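Local coordinates for protein carboxylic ester hydrolase (Aspergillus niger, PDB 7K4O) that hydrolyses carboxylic esters as a secreted fungal serine esterase of the tannase family, probably cleaving the galloyl ester bonds of tannins, at residues E240-K243 with I244-T248; K301-E304 with V305-I309; R537-D540 with S541-D545. All coordinates share one frame; numbering follows the deposited sequence.

Overall arrangement
All three contacts are local, made by residues three to five apart in sequence, and they follow one another along the chain without nesting or crossing; none closes a long loop. Interaction 1 lies on helix 238-252, where it carries a glycan, and interaction 2 on helix 300-310. These two helices pack together: CD1 of I244 rests on CB of A306, 4.0 Å away, and L241 comes to the same alanine. Interaction 3 comes near the C terminus, where helix 536-541 ends and the chain runs on past helices 266-272 and 425-438. Its centre is about 24 Å from that of interaction 1 and 22 Å from that of interaction 2.

Interaction 1 of 3, residues E240-K243 with I244-T248; sequences ELDK and IVNET. With NAG (2-acetamido-2-deoxy-beta-D-glucopyranose), chain G.
N246 carries a sugar on its side chain, and D242, one helical turn earlier, accepts a hydrogen bond from that sugar. The amide nitrogen ND2 of N246 is covalently bonded to C1 of N-acetylglucosamine, and the acetamido N2 of this sugar donates to OD2 of D242 at 2.7 Å. The other carboxylate oxygen works through water: water 1 donates to OD1 of D242 and, at 2.8 Å, to OD1 of N246. CG anti to the backbone N (chi1 -173°) brings the carboxylate of D242 round to the glycan. The carboxylate and amide planes stand 66° apart, not stacked; water 1 bridges the two side chains, and the sugar's acetamido N-H ties the aspartate to the glycan.

K243 curls over the next turn, bent at chi2 and chi3. Its CD lies 3.9 Å from CG of E247, the two chains running side by side, while CE approaches the acetamido carbonyl oxygen O7 of the sugar at 3.5 Å. NZ stays 4.5 Å from OE2 of E247, too far for a salt bridge, and makes a weak hydrogen bond to the carbonyl of P282. On the buried side, branched apolar ends suit L241 and I244, whose methyls CD2 and CD1 meet at 4.0 Å.

Four successive i to i+4 backbone bonds hold the turns, the 2.9 Å bond from E247 N to K243 O nearly following the carbonyl direction. N246, E247 and T248 spell the Asn-X-Thr sequon, and the whole is an N-glycosylation site borne on an alpha-helix.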
ATOM      1  N   GLU A 240      15.422  13.247 -19.091  1.00 35.39           N
ATOM      2  CA  GLU A 240      15.626  12.217 -20.124  1.00 39.11           C
ATOM      3  C   GLU A 240      14.707  11.025 -19.830  1.00 37.26           C
ATOM      4  O   GLU A 240      14.117  10.469 -20.777  1.00 37.27           O
ATOM      5  CB  GLU A 240      17.098  11.825 -20.163  1.00 40.21           C
ATOM      6  CG  GLU A 240      17.411  10.741 -21.160  1.00 40.60           C
ATOM      7  CD  GLU A 240      18.900  10.433 -21.234  1.00 46.30           C
ATOM      8  OE1 GLU A 240      19.559  10.511 -20.186  1.00 44.78           O
ATOM      9  OE2 GLU A 240      19.396  10.137 -22.351  1.00 49.84           O
ATOM     10  N   LEU A 241      14.650  10.585 -18.572  1.00 38.90           N
ATOM     11  CA  LEU A 241      13.792   9.426 -18.185  1.00 37.16           C
ATOM     12  C   LEU A 241      12.324   9.825 -18.296  1.00 32.21           C
ATOM     13  O   LEU A 241      11.532   8.968 -18.733  1.00 36.44           O
ATOM     14  CB  LEU A 241      14.178   8.979 -16.772  1.00 37.56           C
ATOM     15  CG  LEU A 241      15.587   8.387 -16.703  1.00 33.65           C
ATOM     16  CD1 LEU A 241      15.990   7.933 -15.318  1.00 35.07           C
ATOM     17  CD2 LEU A 241      15.737   7.246 -17.685  1.00 36.98           C
ATOM     18  N   ASP A 242      11.988  11.059 -17.951  1.00 34.48           N
ATOM     19  CA  ASP A 242      10.585  11.547 -18.055  1.00 37.65           C
ATOM     20  C   ASP A 242      10.142  11.522 -19.523  1.00 42.56           C
ATOM     21  O   ASP A 242       8.988  11.161 -19.806  1.00 37.08           O
ATOM     22  CB  ASP A 242      10.396  12.916 -17.430  1.00 39.19           C
ATOM     23  CG  ASP A 242       8.930  13.309 -17.390  1.00 51.03           C
ATOM     24  OD1 ASP A 242       8.091  12.470 -16.943  1.00 50.83           O
ATOM     25  OD2 ASP A 242       8.621  14.425 -17.834  1.00 48.52           O
ATOM     26  N   LYS A 243      11.051  11.836 -20.450  1.00 40.77           N
ATOM     27  CA  LYS A 243      10.733  11.743 -21.891  1.00 38.20           C
ATOM     28  C   LYS A 243      10.457  10.294 -22.279  1.00 35.86           C
ATOM     29  O   LYS A 243       9.492  10.007 -23.016  1.00 37.89           O
ATOM     30  CB  LYS A 243      11.882  12.353 -22.717  1.00 39.85           C
ATOM     31  CG  LYS A 243      11.694  12.276 -24.228  1.00 44.83           C
ATOM     32  CD  LYS A 243      10.382  12.819 -24.725  1.00 46.71           C
ATOM     33  CE  LYS A 243      10.250  14.315 -24.526  1.00 57.85           C
ATOM     34  NZ  LYS A 243       9.399  14.931 -25.580  1.00 65.39           N
ATOM     35  N   ILE A 244      11.238   9.357 -21.756  1.00 35.07           N
ATOM     36  CA  ILE A 244      11.000   7.934 -22.074  1.00 33.73           C
ATOM     37  C   ILE A 244       9.601   7.554 -21.561  1.00 34.05           C
ATOM     38  O   ILE A 244       8.870   6.822 -22.287  1.00 33.71           O
ATOM     39  CB  ILE A 244      12.117   7.064 -21.467  1.00 34.58           C
ATOM     40  CG1 ILE A 244      13.420   7.241 -22.263  1.00 37.63           C
ATOM     41  CG2 ILE A 244      11.737   5.605 -21.428  1.00 35.56           C
ATOM     42  CD1 ILE A 244      14.658   6.745 -21.550  1.00 39.58           C
ATOM     43  N   VAL A 245       9.262   7.958 -20.341  1.00 35.18           N
ATOM     44  CA  VAL A 245       7.905   7.607 -19.803  1.00 36.15           C
ATOM     45  C   VAL A 245       6.818   8.189 -20.732  1.00 35.32           C
ATOM     46  O   VAL A 245       5.886   7.471 -21.096  1.00 32.31           O
ATOM     47  CB  VAL A 245       7.758   8.126 -18.367  1.00 37.21           C
ATOM     48  CG1 VAL A 245       6.320   8.057 -17.884  1.00 39.22           C
ATOM     49  CG2 VAL A 245       8.709   7.385 -17.438  1.00 37.14           C
ATOM     50  N   ASN A 246       6.909   9.480 -21.056  1.00 36.47           N
ATOM     51  CA  ASN A 246       5.918  10.174 -21.934  1.00 38.72           C
ATOM     52  C   ASN A 246       5.804   9.439 -23.262  1.00 38.28           C
ATOM     53  O   ASN A 246       4.678   9.215 -23.706  1.00 37.81           O
ATOM     54  CB  ASN A 246       6.233  11.663 -22.125  1.00 40.62           C
ATOM     55  CG  ASN A 246       5.856  12.516 -20.933  1.00 49.00           C
ATOM     56  OD1 ASN A 246       5.262  12.013 -19.963  1.00 48.73           O
ATOM     57  ND2 ASN A 246       6.216  13.800 -20.962  1.00 46.42           N
ATOM     58  N   GLU A 247       6.910   9.042 -23.897  1.00 39.30           N
ATOM     59  CA  GLU A 247       6.846   8.313 -25.197  1.00 38.54           C
ATOM     60  C   GLU A 247       6.307   6.901 -25.037  1.00 39.55           C
ATOM     61  O   GLU A 247       5.722   6.359 -26.015  1.00 38.40           O
ATOM     62  CB  GLU A 247       8.230   8.268 -25.844  1.00 43.21           C
ATOM     63  CG  GLU A 247       8.681   9.638 -26.305  1.00 43.12           C
ATOM     64  CD  GLU A 247       7.801  10.181 -27.431  1.00 48.76           C
ATOM     65  OE1 GLU A 247       7.457   9.428 -28.366  1.00 52.79           O
ATOM     66  OE2 GLU A 247       7.435  11.329 -27.343  1.00 54.17           O
ATOM     67  N   THR A 248       6.530   6.266 -23.860  1.00 38.22           N
ATOM     68  CA  THR A 248       5.950   4.929 -23.593  1.00 33.85           C
ATOM     69  C   THR A 248       4.425   5.093 -23.486  1.00 29.48           C
ATOM     70  O   THR A 248       3.707   4.267 -24.050  1.00 32.25           O
ATOM     71  CB  THR A 248       6.618   4.303 -22.356  1.00 35.55           C
ATOM     72  OG1 THR A 248       8.039   4.239 -22.573  1.00 34.27           O
ATOM     73  CG2 THR A 248       6.066   2.931 -22.057  1.00 36.84           C
TER
HETATM   74  C1  NAG G   1       5.951  14.795 -19.895  0.75 52.07           C
HETATM   75  C2  NAG G   1       6.596  16.181 -20.079  1.00 53.94           C
HETATM   76  C3  NAG G   1       6.186  17.201 -19.031  0.76 61.16           C
HETATM   77  C4  NAG G   1       4.689  17.280 -19.129  1.00 63.99           C
HETATM   78  C5  NAG G   1       4.087  15.893 -18.926  0.94 60.66           C
HETATM   79  C6  NAG G   1       2.576  15.945 -19.059  1.00 60.70           C
HETATM   80  C7  NAG G   1       8.863  16.027 -20.981  0.98 60.20           C
HETATM   81  C8  NAG G   1      10.299  15.773 -20.625  1.00 59.85           C
HETATM   82  N2  NAG G   1       8.027  16.040 -19.948  0.91 60.97           N
HETATM   83  O3  NAG G   1       6.921  18.406 -19.273  1.00 61.12           O
HETATM   84  O4  NAG G   1       4.330  18.099 -18.051  0.93 69.16           O
HETATM   85  O5  NAG G   1       4.539  14.943 -19.872  0.86 51.06           O
HETATM   86  O6  NAG G   1       2.061  14.650 -18.840  0.81 56.76           O
HETATM   87  O7  NAG G   1       8.478  16.220 -22.114  1.00 58.43           O
HETATM   88  O   HOH W   1       5.458  12.093 -17.150  1.00 36.87           O

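Interaction 2 of 3, residues K301-E304 with V305-I309; sequences KGIE and VAKTI
From K301 to T308 the backbone of helix 300-310 keeps regular alpha-helical geometry, with V305, A306, K307 and T308 each donating an amide N-H to the carbonyl four residues earlier. Such i to i+4 bonding brings side chains one turn apart alongside each other. I303 and K307 use this: the lysine is extended beyond CG, and its CE passes CG2 of the isoleucine at 4.1 Å. The aliphatic part of K307 thus serves as an apolar neighbour, while its ammonium group reaches D274 in a salt bridge and also bonds to S276.

Where helix 238-252 packs against it, this helix has small residues, G302 and A306. G302, lacking a side chain, lets E240 of helix 238-252 come close, and A306 offers a single methyl, CB, on which I244 and L241 of that helix rest. V305 turns CG2 back over the preceding turn, to 3.5 Å from K301 O. E304 directs its chain outward from an exposed position, its side chain touching L232 of helix 224-232.

T308 suits its place because a threonine hydroxyl can fold back onto its own helix. With OG1 beside the backbone N (chi1 -59°), it donates to E304 O at 2.7 Å, while the amide N of T308 donates to the same oxygen at 3.0 Å, the two donors arriving from opposite faces of the carbonyl plane.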
ATOM      1  N   LYS A 301      22.734   5.439 -23.874  1.00 42.06           N
ATOM      2  CA  LYS A 301      23.086   5.058 -22.488  1.00 48.10           C
ATOM      3  C   LYS A 301      21.843   5.238 -21.608  1.00 46.65           C
ATOM      4  O   LYS A 301      21.679   4.424 -20.705  1.00 42.15           O
ATOM      5  CB  LYS A 301      24.216   5.914 -21.935  1.00 47.52           C
ATOM      6  CG  LYS A 301      25.615   5.532 -22.389  1.00 54.47           C
ATOM      7  CD  LYS A 301      26.629   6.594 -21.971  1.00 61.60           C
ATOM      8  CE  LYS A 301      28.014   6.448 -22.561  1.00 62.34           C
ATOM      9  NZ  LYS A 301      28.755   5.378 -21.866  1.00 68.79           N
ATOM     10  N   GLY A 302      21.048   6.282 -21.842  1.00 42.27           N
ATOM     11  CA  GLY A 302      19.809   6.537 -21.075  1.00 43.41           C
ATOM     12  C   GLY A 302      18.824   5.409 -21.290  1.00 41.96           C
ATOM     13  O   GLY A 302      18.229   4.904 -20.305  1.00 38.48           O
ATOM     14  N   ILE A 303      18.666   4.987 -22.531  1.00 37.90           N
ATOM     15  CA  ILE A 303      17.810   3.832 -22.884  1.00 39.71           C
ATOM     16  C   ILE A 303      18.369   2.568 -22.221  1.00 45.73           C
ATOM     17  O   ILE A 303      17.581   1.748 -21.735  1.00 37.39           O
ATOM     18  CB  ILE A 303      17.676   3.711 -24.409  1.00 41.97           C
ATOM     19  CG1 ILE A 303      16.736   4.802 -24.909  1.00 47.27           C
ATOM     20  CG2 ILE A 303      17.224   2.320 -24.809  1.00 41.92           C
ATOM     21  CD1 ILE A 303      16.753   4.959 -26.391  1.00 56.34           C
ATOM     22  N   GLU A 304      19.681   2.369 -22.228  1.00 40.03           N
ATOM     23  CA  GLU A 304      20.274   1.151 -21.625  1.00 40.47           C
ATOM     24  C   GLU A 304      19.956   1.130 -20.108  1.00 33.65           C
ATOM     25  O   GLU A 304      19.565   0.065 -19.605  1.00 36.57           O
ATOM     26  CB  GLU A 304      21.789   1.105 -21.857  1.00 42.46           C
ATOM     27  CG  GLU A 304      22.419  -0.213 -21.455  1.00 44.15           C
ATOM     28  CD  GLU A 304      23.943  -0.250 -21.617  1.00 50.29           C
ATOM     29  OE1 GLU A 304      24.601   0.842 -21.554  1.00 48.81           O
ATOM     30  OE2 GLU A 304      24.473  -1.356 -21.726  1.00 47.44           O
ATOM     31  N   VAL A 305      20.126   2.248 -19.428  1.00 35.88           N
ATOM     32  CA  VAL A 305      19.799   2.357 -17.986  1.00 36.70           C
ATOM     33  C   VAL A 305      18.304   2.038 -17.829  1.00 41.30           C
ATOM     34  O   VAL A 305      17.961   1.189 -16.966  1.00 35.94           O
ATOM     35  CB  VAL A 305      20.159   3.721 -17.406  1.00 37.00           C
ATOM     36  CG1 VAL A 305      19.475   3.952 -16.062  1.00 37.87           C
ATOM     37  CG2 VAL A 305      21.676   3.842 -17.269  1.00 35.12           C
ATOM     38  N   ALA A 306      17.449   2.631 -18.654  1.00 35.96           N
ATOM     39  CA  ALA A 306      15.989   2.498 -18.467  1.00 36.97           C
ATOM     40  C   ALA A 306      15.627   1.042 -18.684  1.00 35.29           C
ATOM     41  O   ALA A 306      14.801   0.502 -17.922  1.00 30.80           O
ATOM     42  CB  ALA A 306      15.199   3.407 -19.373  1.00 36.78           C
ATOM     43  N   LYS A 307      16.157   0.410 -19.727  1.00 31.04           N
ATOM     44  CA  LYS A 307      15.780  -0.972 -20.037  1.00 31.25           C
ATOM     45  C   LYS A 307      16.247  -1.863 -18.889  1.00 31.28           C
ATOM     46  O   LYS A 307      15.594  -2.892 -18.630  1.00 33.32           O
ATOM     47  CB  LYS A 307      16.408  -1.485 -21.331  1.00 33.47           C
ATOM     48  CG  LYS A 307      15.718  -1.030 -22.598  1.00 39.03           C
ATOM     49  CD  LYS A 307      16.211  -1.831 -23.774  1.00 43.97           C
ATOM     50  CE  LYS A 307      15.497  -1.409 -25.033  1.00 44.25           C
ATOM     51  NZ  LYS A 307      15.856  -2.300 -26.151  1.00 46.27           N
ATOM     52  N   THR A 308      17.404  -1.566 -18.333  1.00 29.95           N
ATOM     53  CA  THR A 308      17.999  -2.411 -17.269  1.00 29.03           C
ATOM     54  C   THR A 308      17.108  -2.305 -16.007  1.00 29.87           C
ATOM     55  O   THR A 308      16.880  -3.336 -15.373  1.00 31.03           O
ATOM     56  CB  THR A 308      19.470  -2.040 -17.035  1.00 31.79           C
ATOM     57  OG1 THR A 308      20.145  -2.230 -18.296  1.00 31.99           O
ATOM     58  CG2 THR A 308      20.088  -2.922 -15.982  1.00 30.77           C
ATOM     59  N   ILE A 309      16.667  -1.103 -15.672  1.00 31.42           N
ATOM     60  CA  ILE A 309      15.767  -0.847 -14.502  1.00 28.30           C
ATOM     61  C   ILE A 309      14.483  -1.625 -14.739  1.00 31.82           C
ATOM     62  O   ILE A 309      14.071  -2.438 -13.890  1.00 32.40           O
ATOM     63  CB  ILE A 309      15.523   0.638 -14.296  1.00 30.39           C
ATOM     64  CG1 ILE A 309      16.793   1.332 -13.822  1.00 30.26           C
ATOM     65  CG2 ILE A 309      14.368   0.852 -13.309  1.00 30.11           C
ATOM     66  CD1 ILE A 309      16.739   2.838 -13.839  1.00 30.84           C
TER

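Interaction 3 of 3, residues R537-D540 with S541-D545; sequences RSID and SWHYD
The hydroxyl OG of S541 donates to S538 O at 2.6 Å, and the amide N of S541 donates to R537 O at 3.3 Å, with a further weak bond to S538 O. The hydroxyl stands between the backbone N and the carbonyl carbon (chi1 72°), a placement that turns it back to the carbonyl three residues earlier. A serine is small enough to do this while lying against D267 of helix 266-272.

The next backbone bonds have changed span. W542 N donates to I539 O and H543 N to D540 O, both 3.1 Å long and both from well above the carbonyl plane, 54° and 63° out of it respectively. This shift from i to i+4 toward i to i+3 bonding accompanies the unwinding of the chain as it leaves helix 536-541 and becomes extended from H543 onward.

The imidazole of H543 lies with one face over I539 O, which sits 3.7 Å above the ring plane and over its centre. Its CE1 also meets CG2 of I539 at 3.6 Å, the two side chains running side by side; Y444 of helix 444-452 touches both. The W542 indole brings CD1 to 3.2 Å from S538 O. Its NE1 bonds to D267, and its ring meets W517 edge to face; a flat, largely apolar group with one polar N-H suits this buried position, since D267 satisfies NE1.

Water links the polar ends of D540 and H543. Water 2 donates to OD1 of D540, an oxygen also held by Q536, and lies in the plane of the imidazole at its edge, 2.6 Å from ND1 of H543.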
ATOM      1  N   ARG A 537      -1.025 -14.613 -22.868  1.00 33.92           N
ATOM      2  CA  ARG A 537       0.264 -13.937 -23.101  1.00 36.85           C
ATOM      3  C   ARG A 537       0.419 -12.788 -22.095  1.00 33.04           C
ATOM      4  O   ARG A 537       1.523 -12.598 -21.522  1.00 31.87           O
ATOM      5  CB  ARG A 537       0.298 -13.455 -24.559  1.00 38.57           C
ATOM      6  CG  ARG A 537       1.647 -12.951 -25.029  1.00 46.05           C
ATOM      7  CD  ARG A 537       1.600 -12.717 -26.556  1.00 44.81           C
ATOM      8  NE  ARG A 537       0.924 -11.474 -26.876  1.00 45.85           N
ATOM      9  CZ  ARG A 537       1.525 -10.298 -27.125  1.00 40.83           C
ATOM     10  NH1 ARG A 537       0.790  -9.229 -27.338  1.00 39.37           N
ATOM     11  NH2 ARG A 537       2.842 -10.175 -27.201  1.00 41.95           N
ATOM     12  N   SER A 538      -0.630 -12.003 -21.882  1.00 30.63           N
ATOM     13  CA  SER A 538      -0.598 -10.892 -20.902  1.00 30.71           C
ATOM     14  C   SER A 538      -0.429 -11.476 -19.491  1.00 28.94           C
ATOM     15  O   SER A 538       0.378 -10.924 -18.748  1.00 30.08           O
ATOM     16  CB  SER A 538      -1.844 -10.055 -21.012  1.00 35.05           C
ATOM     17  OG  SER A 538      -1.861  -9.330 -22.233  1.00 34.36           O
ATOM     18  N   ILE A 539      -1.209 -12.500 -19.145  1.00 27.96           N
ATOM     19  CA  ILE A 539      -1.154 -13.067 -17.769  1.00 28.81           C
ATOM     20  C   ILE A 539       0.285 -13.506 -17.518  1.00 31.86           C
ATOM     21  O   ILE A 539       0.820 -13.222 -16.443  1.00 28.48           O
ATOM     22  CB  ILE A 539      -2.164 -14.199 -17.613  1.00 28.35           C
ATOM     23  CG1 ILE A 539      -3.582 -13.621 -17.641  1.00 29.94           C
ATOM     24  CG2 ILE A 539      -1.889 -15.048 -16.390  1.00 29.30           C
ATOM     25  CD1 ILE A 539      -4.622 -14.658 -17.883  1.00 30.05           C
ATOM     26  N   ASP A 540       0.901 -14.164 -18.503  1.00 30.21           N
ATOM     27  CA  ASP A 540       2.272 -14.718 -18.325  1.00 30.43           C
ATOM     28  C   ASP A 540       3.260 -13.586 -18.098  1.00 26.87           C
ATOM     29  O   ASP A 540       4.266 -13.826 -17.403  1.00 29.97           O
ATOM     30  CB  ASP A 540       2.703 -15.569 -19.516  1.00 31.02           C
ATOM     31  CG  ASP A 540       1.964 -16.874 -19.681  1.00 34.55           C
ATOM     32  OD1 ASP A 540       1.185 -17.283 -18.780  1.00 34.75           O
ATOM     33  OD2 ASP A 540       2.103 -17.461 -20.788  1.00 37.77           O
ATOM     34  N   SER A 541       3.040 -12.392 -18.648  1.00 27.07           N
ATOM     35  CA  SER A 541       3.978 -11.250 -18.516  1.00 29.05           C
ATOM     36  C   SER A 541       4.055 -10.764 -17.059  1.00 29.17           C
ATOM     37  O   SER A 541       5.006 -10.075 -16.736  1.00 28.30           O
ATOM     38  CB  SER A 541       3.671 -10.110 -19.401  1.00 29.41           C
ATOM     39  OG  SER A 541       2.513  -9.379 -18.990  1.00 30.41           O
ATOM     40  N   TRP A 542       3.049 -11.102 -16.242  1.00 27.52           N
ATOM     41  CA  TRP A 542       2.986 -10.647 -14.829  1.00 26.94           C
ATOM     42  C   TRP A 542       3.621 -11.679 -13.903  1.00 27.96           C
ATOM     43  O   TRP A 542       3.561 -11.458 -12.662  1.00 27.13           O
ATOM     44  CB  TRP A 542       1.527 -10.434 -14.390  1.00 25.23           C
ATOM     45  CG  TRP A 542       0.832  -9.255 -14.975  1.00 23.75           C
ATOM     46  CD1 TRP A 542      -0.015  -9.254 -16.046  1.00 26.34           C
ATOM     47  CD2 TRP A 542       0.843  -7.910 -14.476  1.00 27.34           C
ATOM     48  NE1 TRP A 542      -0.467  -7.996 -16.285  1.00 25.93           N
ATOM     49  CE2 TRP A 542       0.010  -7.143 -15.318  1.00 26.26           C
ATOM     50  CE3 TRP A 542       1.530  -7.271 -13.450  1.00 25.83           C
ATOM     51  CZ2 TRP A 542      -0.158  -5.779 -15.139  1.00 27.19           C
ATOM     52  CZ3 TRP A 542       1.353  -5.924 -13.255  1.00 27.32           C
ATOM     53  CH2 TRP A 542       0.511  -5.181 -14.089  1.00 29.90           C
ATOM     54  N   HIS A 543       4.074 -12.802 -14.433  1.00 25.58           N
ATOM     55  CA  HIS A 543       4.569 -13.923 -13.607  1.00 26.84           C
ATOM     56  C   HIS A 543       6.078 -14.003 -13.775  1.00 30.89           C
ATOM     57  O   HIS A 543       6.546 -14.024 -14.931  1.00 28.83           O
ATOM     58  CB  HIS A 543       3.929 -15.228 -13.992  1.00 28.03           C
ATOM     59  CG  HIS A 543       2.465 -15.297 -13.689  1.00 27.22           C
ATOM     60  ND1 HIS A 543       1.647 -16.248 -14.276  1.00 30.88           N
ATOM     61  CD2 HIS A 543       1.686 -14.581 -12.840  1.00 28.51           C
ATOM     62  CE1 HIS A 543       0.413 -16.106 -13.801  1.00 31.89           C
ATOM     63  NE2 HIS A 543       0.404 -15.082 -12.924  1.00 27.65           N
ATOM     64  N   TYR A 544       6.798 -14.106 -12.674  1.00 28.87           N
ATOM     65  CA  TYR A 544       8.277 -14.085 -12.687  1.00 28.57           C
ATOM     66  C   TYR A 544       8.836 -15.308 -11.978  1.00 30.21           C
ATOM     67  O   TYR A 544       8.377 -15.734 -10.937  1.00 28.24           O
ATOM     68  CB  TYR A 544       8.819 -12.785 -12.121  1.00 25.80           C
ATOM     69  CG  TYR A 544       8.431 -11.606 -12.966  1.00 28.50           C
ATOM     70  CD1 TYR A 544       9.183 -11.258 -14.063  1.00 27.18           C
ATOM     71  CD2 TYR A 544       7.255 -10.897 -12.726  1.00 26.29           C
ATOM     72  CE1 TYR A 544       8.834 -10.197 -14.880  1.00 28.85           C
ATOM     73  CE2 TYR A 544       6.886  -9.831 -13.532  1.00 29.76           C
ATOM     74  CZ  TYR A 544       7.669  -9.496 -14.634  1.00 32.12           C
ATOM     75  OH  TYR A 544       7.320  -8.453 -15.433  1.00 29.66           O
ATOM     76  N   ASP A 545       9.878 -15.877 -12.599  1.00 28.32           N
ATOM     77  CA  ASP A 545      10.648 -16.984 -12.024  1.00 27.25           C
ATOM     78  C   ASP A 545      11.877 -16.384 -11.338  1.00 28.89           C
ATOM     79  O   ASP A 545      12.818 -15.890 -12.042  1.00 28.47           O
ATOM     80  CB  ASP A 545      11.040 -17.985 -13.107  1.00 30.71           C
ATOM     81  CG  ASP A 545      11.932 -19.095 -12.582  1.00 41.87           C
ATOM     82  OD1 ASP A 545      12.036 -19.279 -11.360  1.00 43.32           O
ATOM     83  OD2 ASP A 545      12.537 -19.758 -13.422  1.00 51.60           O
TER
HETATM   84  O   HOH W   2       2.401 -17.933 -16.036  1.00 48.19           O